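Local coordinates for protein putative aldehyde dehydrogenase (Burkholderia cenocepacia, PDB 4YWE) that probably oxidises aldehydes with NAD or NADP as electron acceptor, as a member of the aldehyde dehydrogenase family, and carries bound calcium and magnesium ions, at residues S82-V85 with T86-I89; V190-V193 with A194-A198; P236-G239 with K240-Q244; Q336-R339 with V340-F343. All blocks are in the same frame, centred on the assembly; numbering follows the deposited sequence.

Contact 1 of 4, residues S82-V85 with T86-I89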
ATOM      1  N   SER A  82      18.197  -5.878  19.381  1.00 19.39           N
ATOM      2  CA  SER A  82      16.974  -6.263  20.075  1.00 15.60           C
ATOM      3  C   SER A  82      17.241  -7.374  21.088  1.00 18.37           C
ATOM      4  O   SER A  82      16.745  -7.331  22.214  1.00 17.34           O
ATOM      5  CB  SER A  82      15.911  -6.713  19.072  1.00 16.69           C
ATOM      6  OG  SER A  82      14.740  -7.156  19.732  1.00 16.76           O
ATOM      7  N   ALA A  83      18.032  -8.362  20.681  1.00 18.90           N
ATOM      8  CA  ALA A  83      18.364  -9.485  21.551  1.00 20.73           C
ATOM      9  C   ALA A  83      19.275  -9.046  22.695  1.00 19.23           C
ATOM     10  O   ALA A  83      19.136  -9.521  23.820  1.00 25.32           O
ATOM     11  CB  ALA A  83      19.016 -10.603  20.750  1.00 17.96           C
ATOM     12  N   ARG A  84      20.205  -8.143  22.400  1.00 18.50           N
ATOM     13  CA  ARG A  84      21.117  -7.623  23.415  1.00 19.26           C
ATOM     14  C   ARG A  84      20.347  -6.873  24.495  1.00 18.33           C
ATOM     15  O   ARG A  84      20.621  -7.029  25.685  1.00 20.89           O
ATOM     16  CB  ARG A  84      22.168  -6.705  22.784  1.00 19.77           C
ATOM     17  CG  ARG A  84      23.163  -7.411  21.876  1.00 25.57           C
ATOM     18  CD  ARG A  84      24.027  -8.405  22.642  1.00 31.74           C
ATOM     19  NE  ARG A  84      24.836  -7.762  23.673  1.00 35.34           N
ATOM     20  CZ  ARG A  84      24.747  -8.032  24.972  1.00 37.36           C
ATOM     21  NH1 ARG A  84      23.884  -8.941  25.405  1.00 34.68           N
ATOM     22  NH2 ARG A  84      25.525  -7.396  25.839  1.00 39.11           N
ATOM     23  N   VAL A  85      19.383  -6.060  24.071  1.00 18.64           N
ATOM     24  CA  VAL A  85      18.546  -5.302  24.995  1.00 19.35           C
ATOM     25  C   VAL A  85      17.728  -6.248  25.869  1.00 22.57           C
ATOM     26  O   VAL A  85      17.633  -6.059  27.083  1.00 25.46           O
ATOM     27  CB  VAL A  85      17.626  -4.320  24.241  1.00 18.39           C
ATOM     28  CG1 VAL A  85      16.624  -3.685  25.192  1.00 16.41           C
ATOM     29  CG2 VAL A  85      18.451  -3.251  23.541  1.00 16.28           C
ATOM     30  N   THR A  86      17.141  -7.266  25.243  1.00 24.14           N
ATOM     31  CA  THR A  86      16.345  -8.262  25.955  1.00 26.95           C
ATOM     32  C   THR A  86      17.174  -8.952  27.035  1.00 27.77           C
ATOM     33  O   THR A  86      16.701  -9.173  28.149  1.00 31.04           O
ATOM     34  CB  THR A  86      15.775  -9.322  24.993  1.00 27.18           C
ATOM     35  OG1 THR A  86      14.816  -8.711  24.122  1.00 26.78           O
ATOM     36  CG2 THR A  86      15.097 -10.446  25.765  1.00 24.25           C
ATOM     37  N   ASP A  87      18.418  -9.279  26.703  1.00 29.82           N
ATOM     38  CA  ASP A  87      19.322  -9.898  27.665  1.00 34.22           C
ATOM     39  C   ASP A  87      19.747  -8.914  28.751  1.00 31.87           C
ATOM     40  O   ASP A  87      20.113  -9.320  29.851  1.00 34.94           O
ATOM     41  CB  ASP A  87      20.558 -10.458  26.958  1.00 42.32           C
ATOM     42  CG  ASP A  87      20.422 -11.931  26.624  1.00 49.04           C
ATOM     43  OD1 ASP A  87      19.772 -12.660  27.403  1.00 49.11           O
ATOM     44  OD2 ASP A  87      20.966 -12.359  25.585  1.00 52.80           O
ATOM     45  N   SER A  88      19.694  -7.623  28.442  1.00 26.88           N
ATOM     46  CA  SER A  88      20.151  -6.597  29.374  1.00 24.12           C
ATOM     47  C   SER A  88      18.990  -5.849  30.024  1.00 24.30           C
ATOM     48  O   SER A  88      19.152  -4.708  30.459  1.00 22.38           O
ATOM     49  CB  SER A  88      21.069  -5.601  28.661  1.00 22.93           C
ATOM     50  OG  SER A  88      22.183  -6.252  28.078  1.00 23.54           O
ATOM     51  N   ILE A  89      17.828  -6.491  30.092  1.00 19.66           N
ATOM     52  CA  ILE A  89      16.633  -5.865  30.652  1.00 19.35           C
ATOM     53  C   ILE A  89      16.832  -5.478  32.117  1.00 22.99           C
ATOM     54  O   ILE A  89      16.550  -4.344  32.502  1.00 21.07           O
ATOM     55  CB  ILE A  89      15.404  -6.780  30.497  1.00 23.82           C
ATOM     56  CG1 ILE A  89      14.901  -6.749  29.052  1.00 26.62           C
ATOM     57  CG2 ILE A  89      14.288  -6.346  31.434  1.00 22.36           C
ATOM     58  CD1 ILE A  89      13.647  -7.566  28.823  1.00 27.21           C
TER
HETATM   59  O   HOH W   1      14.085  -8.818  21.765  1.00 29.00           O
HETATM   60  O   HOH W   2      24.316  -7.834  28.166  1.00 33.03           O
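T86 and S82 meet one turn apart near the C-terminal end of helix 71-87, and backbone hydrogen bonds set the frame. T86 N donates to S82 O at 3.1 Å and D87 N to A83 O at 3.0 Å. Beyond them the helix unwinds: S88, the first residue to leave helical angles, divides its N-H between two weak bonds, to R84 O and to V85 O.

Hydroxyls and waters join the polar side chains. T86 OG1 stands beside its own backbone N (chi1 -67°), which brings it back to 3.0 Å from S82 O. One water donates to S82 OG and also bonds T86 OG1. A second water accepts from R84 NH2, 2.7 Å away, and bonds S88 OG.

Charge adds a looser link. The R84 chain bends at chi2 and chi3, bringing the edge of its guanidinium up to D87 CB, 4.0 Å from NH1; D87 OD2 stays 4.5 Å from NH1, beyond a salt bridge. A firmer partner of R84 is E199, which pairs with NH2.

Helix 188-200 packs against this turn through L196, which touches R84, V85 and S88. Helix 104-124 covers another part of it, where S82 OG bonds A115 O and I89 meets R108.

Contact 2 of 4, residues V190-V193 with A194-A198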
ATOM      1  N   VAL A 190      20.168   5.494  28.022  1.00 18.67           N
ATOM      2  CA  VAL A 190      20.433   5.667  26.597  1.00 17.31           C
ATOM      3  C   VAL A 190      21.907   5.436  26.271  1.00 18.91           C
ATOM      4  O   VAL A 190      22.238   4.828  25.251  1.00 21.25           O
ATOM      5  CB  VAL A 190      19.981   7.066  26.126  1.00 20.65           C
ATOM      6  CG1 VAL A 190      20.562   7.394  24.757  1.00 21.93           C
ATOM      7  CG2 VAL A 190      18.463   7.152  26.106  1.00 21.05           C
ATOM      8  N   LEU A 191      22.787   5.920  27.144  1.00 16.96           N
ATOM      9  CA  LEU A 191      24.226   5.744  26.968  1.00 21.01           C
ATOM     10  C   LEU A 191      24.614   4.267  26.940  1.00 27.34           C
ATOM     11  O   LEU A 191      25.485   3.859  26.171  1.00 25.73           O
ATOM     12  CB  LEU A 191      24.990   6.461  28.083  1.00 18.41           C
ATOM     13  CG  LEU A 191      24.775   7.972  28.188  1.00 23.67           C
ATOM     14  CD1 LEU A 191      25.435   8.525  29.440  1.00 24.42           C
ATOM     15  CD2 LEU A 191      25.304   8.672  26.948  1.00 23.81           C
ATOM     16  N   ARG A 192      23.964   3.470  27.782  1.00 28.10           N
ATOM     17  CA  ARG A 192      24.240   2.039  27.853  1.00 25.77           C
ATOM     18  C   ARG A 192      23.708   1.321  26.615  1.00 26.10           C
ATOM     19  O   ARG A 192      24.289   0.335  26.160  1.00 25.79           O
ATOM     20  CB  ARG A 192      23.628   1.438  29.121  1.00 26.79           C
ATOM     21  CG  ARG A 192      23.955  -0.031  29.333  1.00 33.38           C
ATOM     22  CD  ARG A 192      25.457  -0.252  29.417  1.00 39.44           C
ATOM     23  NE  ARG A 192      25.792  -1.659  29.615  1.00 48.59           N
ATOM     24  CZ  ARG A 192      26.119  -2.494  28.634  1.00 55.22           C
ATOM     25  NH1 ARG A 192      26.157  -2.063  27.380  1.00 58.11           N
ATOM     26  NH2 ARG A 192      26.410  -3.759  28.906  1.00 55.90           N
ATOM     27  N   VAL A 193      22.602   1.825  26.076  1.00 24.37           N
ATOM     28  CA  VAL A 193      21.996   1.250  24.880  1.00 16.87           C
ATOM     29  C   VAL A 193      22.931   1.422  23.688  1.00 19.30           C
ATOM     30  O   VAL A 193      23.027   0.543  22.829  1.00 19.77           O
ATOM     31  CB  VAL A 193      20.618   1.883  24.601  1.00 15.97           C
ATOM     32  CG1 VAL A 193      20.056   1.396  23.273  1.00 17.51           C
ATOM     33  CG2 VAL A 193      19.656   1.570  25.737  1.00 16.03           C
ATOM     34  N   ALA A 194      23.627   2.554  23.651  1.00 16.89           N
ATOM     35  CA  ALA A 194      24.573   2.847  22.581  1.00 16.97           C
ATOM     36  C   ALA A 194      25.695   1.813  22.542  1.00 18.56           C
ATOM     37  O   ALA A 194      26.162   1.435  21.467  1.00 20.77           O
ATOM     38  CB  ALA A 194      25.147   4.244  22.748  1.00 22.35           C
ATOM     39  N   GLU A 195      26.123   1.362  23.717  1.00 21.76           N
ATOM     40  CA  GLU A 195      27.149   0.329  23.810  1.00 27.55           C
ATOM     41  C   GLU A 195      26.641  -0.986  23.236  1.00 28.07           C
ATOM     42  O   GLU A 195      27.367  -1.688  22.534  1.00 33.36           O
ATOM     43  CB  GLU A 195      27.593   0.126  25.259  1.00 32.64           C
ATOM     44  CG  GLU A 195      28.516   1.204  25.787  1.00 39.30           C
ATOM     45  CD  GLU A 195      29.112   0.849  27.134  1.00 44.47           C
ATOM     46  OE1 GLU A 195      28.750  -0.213  27.682  1.00 43.20           O
ATOM     47  OE2 GLU A 195      29.943   1.630  27.642  1.00 49.35           O
ATOM     48  N   LEU A 196      25.390  -1.312  23.546  1.00 25.97           N
ATOM     49  CA  LEU A 196      24.761  -2.522  23.032  1.00 22.57           C
ATOM     50  C   LEU A 196      24.675  -2.479  21.513  1.00 19.89           C
ATOM     51  O   LEU A 196      24.843  -3.498  20.846  1.00 21.40           O
ATOM     52  CB  LEU A 196      23.369  -2.704  23.641  1.00 22.68           C
ATOM     53  CG  LEU A 196      23.343  -3.072  25.126  1.00 24.52           C
ATOM     54  CD1 LEU A 196      21.914  -3.230  25.624  1.00 28.72           C
ATOM     55  CD2 LEU A 196      24.140  -4.341  25.367  1.00 23.73           C
ATOM     56  N   ALA A 197      24.420  -1.290  20.975  1.00 20.29           N
ATOM     57  CA  ALA A 197      24.357  -1.090  19.533  1.00 20.47           C
ATOM     58  C   ALA A 197      25.712  -1.377  18.893  1.00 22.65           C
ATOM     59  O   ALA A 197      25.791  -2.020  17.846  1.00 17.97           O
ATOM     60  CB  ALA A 197      23.902   0.328  19.210  1.00 16.48           C
ATOM     61  N   ALA A 198      26.775  -0.897  19.531  1.00 22.27           N
ATOM     62  CA  ALA A 198      28.130  -1.151  19.058  1.00 23.53           C
ATOM     63  C   ALA A 198      28.435  -2.646  19.097  1.00 19.97           C
ATOM     64  O   ALA A 198      29.047  -3.188  18.177  1.00 22.17           O
ATOM     65  CB  ALA A 198      29.138  -0.378  19.891  1.00 28.16           C
TER
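V190-V193 runs straight into A194-A198 as uninterrupted alpha helix. A194 N bonds V190 O at 3.1 Å and A197 N bonds V193 O at 3.0 Å. R192 O takes a longer bond from L196 N, 3.3 Å, and a weak one from E195 N.

The side chains centre on R192. Its CG lies opposite the backbone N (chi1 -176°) and the chain bends at chi2, swinging the guanidinium forward over the next turn. E195 OE1 sits over one face of that group, 3.2 Å from NH1, with the guanidinium and carboxylate planes 57° apart. Because the oxygen stands well out of the guanidinium plane, no N-H points at it and the salt bridge rests on charge alone. A directed partner is E91, which pairs with NE. NH1 also rests 3.4 Å from E195 CB, while L196 CD2 approaches it obliquely from the opposite side of that plane, at 3.6 Å.

On the buried flanks A194 meets L207 and I209 of strand 207-209, while V190 and V193 pack on F164 of helix 160-174. This is the connecting helix of a beta-alpha-beta unit, strand 177-182, helix 188-200, strand 207-209, consistent with the Rossmann-like cofactor domain of aldehyde dehydrogenases.

Contact 3 of 4, residues P236-G239 with K240-Q244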
ATOM      1  N   PRO A 236       5.517  21.807  24.531  1.00 16.55           N
ATOM      2  CA  PRO A 236       5.128  22.627  23.378  1.00 14.14           C
ATOM      3  C   PRO A 236       5.994  23.875  23.221  1.00 18.40           C
ATOM      4  O   PRO A 236       6.348  24.238  22.100  1.00 24.36           O
ATOM      5  CB  PRO A 236       3.679  23.010  23.696  1.00 15.81           C
ATOM      6  CG  PRO A 236       3.190  21.913  24.573  1.00 19.34           C
ATOM      7  CD  PRO A 236       4.372  21.526  25.416  1.00 18.25           C
ATOM      8  N   ALA A 237       6.332  24.516  24.336  1.00 21.95           N
ATOM      9  CA  ALA A 237       7.151  25.724  24.308  1.00 25.84           C
ATOM     10  C   ALA A 237       8.527  25.450  23.705  1.00 26.56           C
ATOM     11  O   ALA A 237       9.035  26.240  22.909  1.00 24.45           O
ATOM     12  CB  ALA A 237       7.291  26.299  25.709  1.00 28.51           C
ATOM     13  N   THR A 238       9.124  24.324  24.085  1.00 26.69           N
ATOM     14  CA  THR A 238      10.438  23.948  23.577  1.00 25.27           C
ATOM     15  C   THR A 238      10.334  23.483  22.129  1.00 12.69           C
ATOM     16  O   THR A 238      11.203  23.781  21.310  1.00 18.73           O
ATOM     17  CB  THR A 238      11.075  22.839  24.433  1.00 25.41           C
ATOM     18  OG1 THR A 238      11.038  23.222  25.811  1.00 27.30           O
ATOM     19  CG2 THR A 238      12.521  22.600  24.019  1.00 13.26           C
ATOM     20  N   GLY A 239       9.262  22.762  21.820  1.00 22.99           N
ATOM     21  CA  GLY A 239       9.021  22.279  20.472  1.00 11.86           C
ATOM     22  C   GLY A 239       8.864  23.396  19.461  1.00 16.31           C
ATOM     23  O   GLY A 239       9.286  23.274  18.311  1.00 11.94           O
ATOM     24  N   LYS A 240       8.246  24.487  19.901  1.00 18.16           N
ATOM     25  CA  LYS A 240       8.100  25.683  19.082  1.00 16.37           C
ATOM     26  C   LYS A 240       9.466  26.263  18.726  1.00 17.94           C
ATOM     27  O   LYS A 240       9.739  26.562  17.564  1.00 22.41           O
ATOM     28  CB  LYS A 240       7.258  26.725  19.819  1.00 15.80           C
ATOM     29  CG  LYS A 240       7.128  28.056  19.103  1.00 18.42           C
ATOM     30  CD  LYS A 240       6.397  29.062  19.979  1.00 22.55           C
ATOM     31  CE  LYS A 240       5.085  28.486  20.492  1.00 24.28           C
ATOM     32  NZ  LYS A 240       4.365  29.434  21.384  1.00 27.24           N
ATOM     33  N   LEU A 241      10.317  26.414  19.736  1.00 17.16           N
ATOM     34  CA  LEU A 241      11.663  26.945  19.549  1.00 20.38           C
ATOM     35  C   LEU A 241      12.494  26.082  18.602  1.00 16.03           C
ATOM     36  O   LEU A 241      13.169  26.598  17.713  1.00 20.65           O
ATOM     37  CB  LEU A 241      12.383  27.070  20.896  1.00 24.98           C
ATOM     38  CG  LEU A 241      12.322  28.421  21.616  1.00 28.69           C
ATOM     39  CD1 LEU A 241      10.891  28.811  21.940  1.00 33.00           C
ATOM     40  CD2 LEU A 241      13.170  28.388  22.878  1.00 28.48           C
ATOM     41  N   VAL A 242      12.437  24.769  18.800  1.00 17.39           N
ATOM     42  CA  VAL A 242      13.199  23.830  17.983  1.00 16.87           C
ATOM     43  C   VAL A 242      12.767  23.923  16.523  1.00 18.47           C
ATOM     44  O   VAL A 242      13.603  23.912  15.618  1.00 20.55           O
ATOM     45  CB  VAL A 242      13.050  22.389  18.513  1.00 17.29           C
ATOM     46  CG1 VAL A 242      13.653  21.389  17.536  1.00 18.63           C
ATOM     47  CG2 VAL A 242      13.698  22.260  19.884  1.00 15.76           C
ATOM     48  N   THR A 243      11.460  24.027  16.302  1.00 16.16           N
ATOM     49  CA  THR A 243      10.918  24.169  14.956  1.00 12.27           C
ATOM     50  C   THR A 243      11.443  25.443  14.301  1.00 14.92           C
ATOM     51  O   THR A 243      11.910  25.424  13.162  1.00 12.87           O
ATOM     52  CB  THR A 243       9.377  24.198  14.964  1.00 16.08           C
ATOM     53  OG1 THR A 243       8.873  22.964  15.488  1.00 20.30           O
ATOM     54  CG2 THR A 243       8.838  24.402  13.555  1.00 17.39           C
ATOM     55  N   GLN A 244      11.370  26.547  15.037  1.00 16.06           N
ATOM     56  CA  GLN A 244      11.798  27.840  14.523  1.00 18.26           C
ATOM     57  C   GLN A 244      13.309  27.881  14.298  1.00 14.17           C
ATOM     58  O   GLN A 244      13.780  28.508  13.349  1.00 16.22           O
ATOM     59  CB  GLN A 244      11.364  28.955  15.477  1.00 19.10           C
ATOM     60  CG  GLN A 244       9.853  29.148  15.531  1.00 19.79           C
ATOM     61  CD  GLN A 244       9.416  30.094  16.631  1.00 24.88           C
ATOM     62  OE1 GLN A 244      10.164  30.359  17.573  1.00 26.48           O
ATOM     63  NE2 GLN A 244       8.197  30.612  16.516  1.00 24.54           N
TER
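The flat group that matters is the peptide carbonyl of G239, gripped from both faces by T243: OG1 comes in from one face at 2.9 Å from G239 O, and T243 N from the opposite face at 3.1 Å. The hydroxyl is 26° out of the carbonyl plane and the amide 32°. T243 OG1 lies beside its own backbone N (chi1 -62°), the setting that turns the hydroxyl back onto the preceding turn. Its proton is committed to G239 O.

The carbonyls of P236 and T238 take ordinary helical bonds from K240 N and V242 N, whereas the bond from L241 N to A237 O is weak. L241 CD1 presses on that same oxygen at 3.3 Å.

Helix 236-246 starts here at P236 and links strands 229-233 and 253-256 in a beta-alpha-beta crossover. T243 faces V253 and L255 of the second strand; T238 and V242 lean on F232 of the first, their CG2 methyls 4.3 Å apart.

Another face of the helix belongs to the subunit interface. The K240 chain leads away from the turn to a salt bridge between NZ and E248 of the second subunit, and Q244 NE2 bonds the backbone oxygen of Q244 of that subunit.

Contact 4 of 4, residues Q336-R339 with V340-F343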
ATOM      1  N   GLN A 336       9.548  20.180  38.792  1.00 22.80           N
ATOM      2  CA  GLN A 336       8.315  19.536  38.356  1.00 23.18           C
ATOM      3  C   GLN A 336       7.387  19.281  39.537  1.00 24.74           C
ATOM      4  O   GLN A 336       6.166  19.320  39.393  1.00 26.94           O
ATOM      5  CB  GLN A 336       8.622  18.228  37.627  1.00 23.41           C
ATOM      6  CG  GLN A 336       9.261  18.420  36.263  1.00 24.75           C
ATOM      7  CD  GLN A 336       8.345  19.127  35.283  1.00 21.78           C
ATOM      8  OE1 GLN A 336       8.705  20.153  34.709  1.00 23.72           O
ATOM      9  NE2 GLN A 336       7.154  18.576  35.083  1.00 18.55           N
ATOM     10  N   GLN A 337       7.971  19.018  40.702  1.00 22.45           N
ATOM     11  CA  GLN A 337       7.194  18.798  41.917  1.00 22.52           C
ATOM     12  C   GLN A 337       6.461  20.072  42.328  1.00 23.86           C
ATOM     13  O   GLN A 337       5.304  20.026  42.748  1.00 22.02           O
ATOM     14  CB  GLN A 337       8.096  18.322  43.058  1.00 25.42           C
ATOM     15  CG  GLN A 337       7.338  17.929  44.318  1.00 28.72           C
ATOM     16  CD  GLN A 337       8.259  17.607  45.480  1.00 33.78           C
ATOM     17  OE1 GLN A 337       9.359  18.150  45.583  1.00 38.80           O
ATOM     18  NE2 GLN A 337       7.813  16.719  46.361  1.00 32.41           N
ATOM     19  N   GLN A 338       7.146  21.204  42.204  1.00 22.58           N
ATOM     20  CA  GLN A 338       6.568  22.501  42.537  1.00 24.09           C
ATOM     21  C   GLN A 338       5.459  22.863  41.554  1.00 25.03           C
ATOM     22  O   GLN A 338       4.464  23.486  41.927  1.00 25.90           O
ATOM     23  CB  GLN A 338       7.648  23.585  42.544  1.00 25.00           C
ATOM     24  CG  GLN A 338       7.150  24.967  42.935  1.00 29.40           C
ATOM     25  CD  GLN A 338       6.697  25.038  44.381  1.00 34.54           C
ATOM     26  OE1 GLN A 338       5.582  25.469  44.672  1.00 37.12           O
ATOM     27  NE2 GLN A 338       7.564  24.620  45.295  1.00 36.81           N
ATOM     28  N   ARG A 339       5.636  22.468  40.298  1.00 28.12           N
ATOM     29  CA  ARG A 339       4.648  22.741  39.261  1.00 29.00           C
ATOM     30  C   ARG A 339       3.333  22.024  39.552  1.00 25.27           C
ATOM     31  O   ARG A 339       2.255  22.585  39.359  1.00 23.52           O
ATOM     32  CB  ARG A 339       5.184  22.330  37.888  1.00 32.39           C
ATOM     33  CG  ARG A 339       4.177  22.480  36.762  1.00 36.95           C
ATOM     34  CD  ARG A 339       4.781  22.109  35.419  1.00 41.25           C
ATOM     35  NE  ARG A 339       3.800  22.205  34.341  1.00 43.11           N
ATOM     36  CZ  ARG A 339       3.503  23.331  33.701  1.00 46.74           C
ATOM     37  NH1 ARG A 339       4.112  24.463  34.029  1.00 47.55           N
ATOM     38  NH2 ARG A 339       2.596  23.326  32.733  1.00 49.91           N
ATOM     39  N   VAL A 340       3.430  20.783  40.018  1.00 23.95           N
ATOM     40  CA  VAL A 340       2.252  20.007  40.387  1.00 23.10           C
ATOM     41  C   VAL A 340       1.588  20.632  41.612  1.00 26.49           C
ATOM     42  O   VAL A 340       0.361  20.706  41.694  1.00 30.16           O
ATOM     43  CB  VAL A 340       2.613  18.530  40.647  1.00 20.26           C
ATOM     44  CG1 VAL A 340       1.392  17.756  41.127  1.00 21.23           C
ATOM     45  CG2 VAL A 340       3.189  17.896  39.390  1.00 16.57           C
ATOM     46  N   TRP A 341       2.407  21.087  42.556  1.00 25.22           N
ATOM     47  CA  TRP A 341       1.910  21.751  43.756  1.00 25.26           C
ATOM     48  C   TRP A 341       1.090  22.991  43.413  1.00 23.83           C
ATOM     49  O   TRP A 341       0.074  23.269  44.050  1.00 26.71           O
ATOM     50  CB  TRP A 341       3.070  22.140  44.677  1.00 26.16           C
ATOM     51  CG  TRP A 341       3.663  20.993  45.431  1.00 28.82           C
ATOM     52  CD1 TRP A 341       3.131  19.746  45.583  1.00 28.02           C
ATOM     53  CD2 TRP A 341       4.908  20.988  46.141  1.00 31.57           C
ATOM     54  NE1 TRP A 341       3.967  18.964  46.344  1.00 28.67           N
ATOM     55  CE2 TRP A 341       5.065  19.703  46.698  1.00 32.46           C
ATOM     56  CE3 TRP A 341       5.905  21.945  46.359  1.00 32.66           C
ATOM     57  CZ2 TRP A 341       6.177  19.351  47.461  1.00 35.26           C
ATOM     58  CZ3 TRP A 341       7.009  21.592  47.114  1.00 35.33           C
ATOM     59  CH2 TRP A 341       7.136  20.307  47.656  1.00 36.37           C
ATOM     60  N   ASP A 342       1.539  23.733  42.406  1.00 24.53           N
ATOM     61  CA  ASP A 342       0.867  24.964  42.004  1.00 25.08           C
ATOM     62  C   ASP A 342      -0.500  24.674  41.392  1.00 25.68           C
ATOM     63  O   ASP A 342      -1.452  25.425  41.603  1.00 28.37           O
ATOM     64  CB  ASP A 342       1.732  25.752  41.021  1.00 26.11           C
ATOM     65  CG  ASP A 342       3.022  26.245  41.649  1.00 26.41           C
ATOM     66  OD1 ASP A 342       3.125  26.216  42.894  1.00 28.40           O
ATOM     67  OD2 ASP A 342       3.928  26.666  40.902  1.00 26.51           O
ATOM     68  N   PHE A 343      -0.591  23.586  40.633  1.00 23.92           N
ATOM     69  CA  PHE A 343      -1.867  23.152  40.076  1.00 23.62           C
ATOM     70  C   PHE A 343      -2.851  22.791  41.184  1.00 24.80           C
ATOM     71  O   PHE A 343      -3.995  23.245  41.184  1.00 27.71           O
ATOM     72  CB  PHE A 343      -1.676  21.950  39.147  1.00 22.51           C
ATOM     73  CG  PHE A 343      -1.370  22.321  37.728  1.00 25.96           C
ATOM     74  CD1 PHE A 343      -2.389  22.655  36.852  1.00 27.92           C
ATOM     75  CD2 PHE A 343      -0.065  22.322  37.262  1.00 28.30           C
ATOM     76  CE1 PHE A 343      -2.112  22.992  35.539  1.00 27.28           C
ATOM     77  CE2 PHE A 343       0.217  22.657  35.950  1.00 26.40           C
ATOM     78  CZ  PHE A 343      -0.808  22.990  35.089  1.00 26.56           C
TER
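Q337 packs on the W341 indole, one turn on in helix 334-349, which bridges strands 318-319 and 354-360 as the helical arm of a beta-alpha-beta unit. The Q337 CG methylene makes a CH-pi contact, 4.0 Å from the centroid of the six-membered ring and 26° off its normal. The amide carries on past the rim at CZ2 and CH2, with NE2 3.3 Å from W341 CZ2 and the amide and indole planes 31° apart. An extended chain, CG opposite the backbone N (chi1 -174°), carries Q337 over the ring and out past its rim. Q337 O does two jobs, accepting the bond from W341 N while sitting over a face of the indole, 3.3 Å from CG. Q338 comes to the edge of the same ring, its amide plane nearly perpendicular to the indole.

Two residues on, R339 and F343 run side by side and point the same way. The rim of the phenyl ring, at CE2, covers one face of the guanidinium, 4.0 Å from R339 CZ.

Outside the helix, Y370 O accepts from Q337 NE2, F369 packs on Q337, and Q371 touches W341. R384, from helix 384-387, forms a cation-pi pair with F343, and V390 packs against the same ring. Back on the helix, R339 O accepts from F343 N at 3.3 Å and meets the edge of the phenyl ring at CD2, 3.1 Å away.

How the contacts relate
Contacts 1 and 2 form one packed unit. Their centres are 11 Å apart, and the methyls of L196 in contact 2 pack against contact 1, with CD2 3.4 Å from R84 NH2 and CD1 4.0 Å from V85 CA. Contact 3 lies across the chain's centre from contact 1, about 34 Å between centres. Contact 3 lies close to the predicted active-site residue E256, about 9 Å from G239 to its side chain, and P236 is about 9 Å from a bound magnesium ion. The bound calcium is about 11 Å from the side chains of both L191 in contact 2 and Q336 in contact 4. Contacts 3 and 4 come within about 8 Å at their nearest atoms without touching.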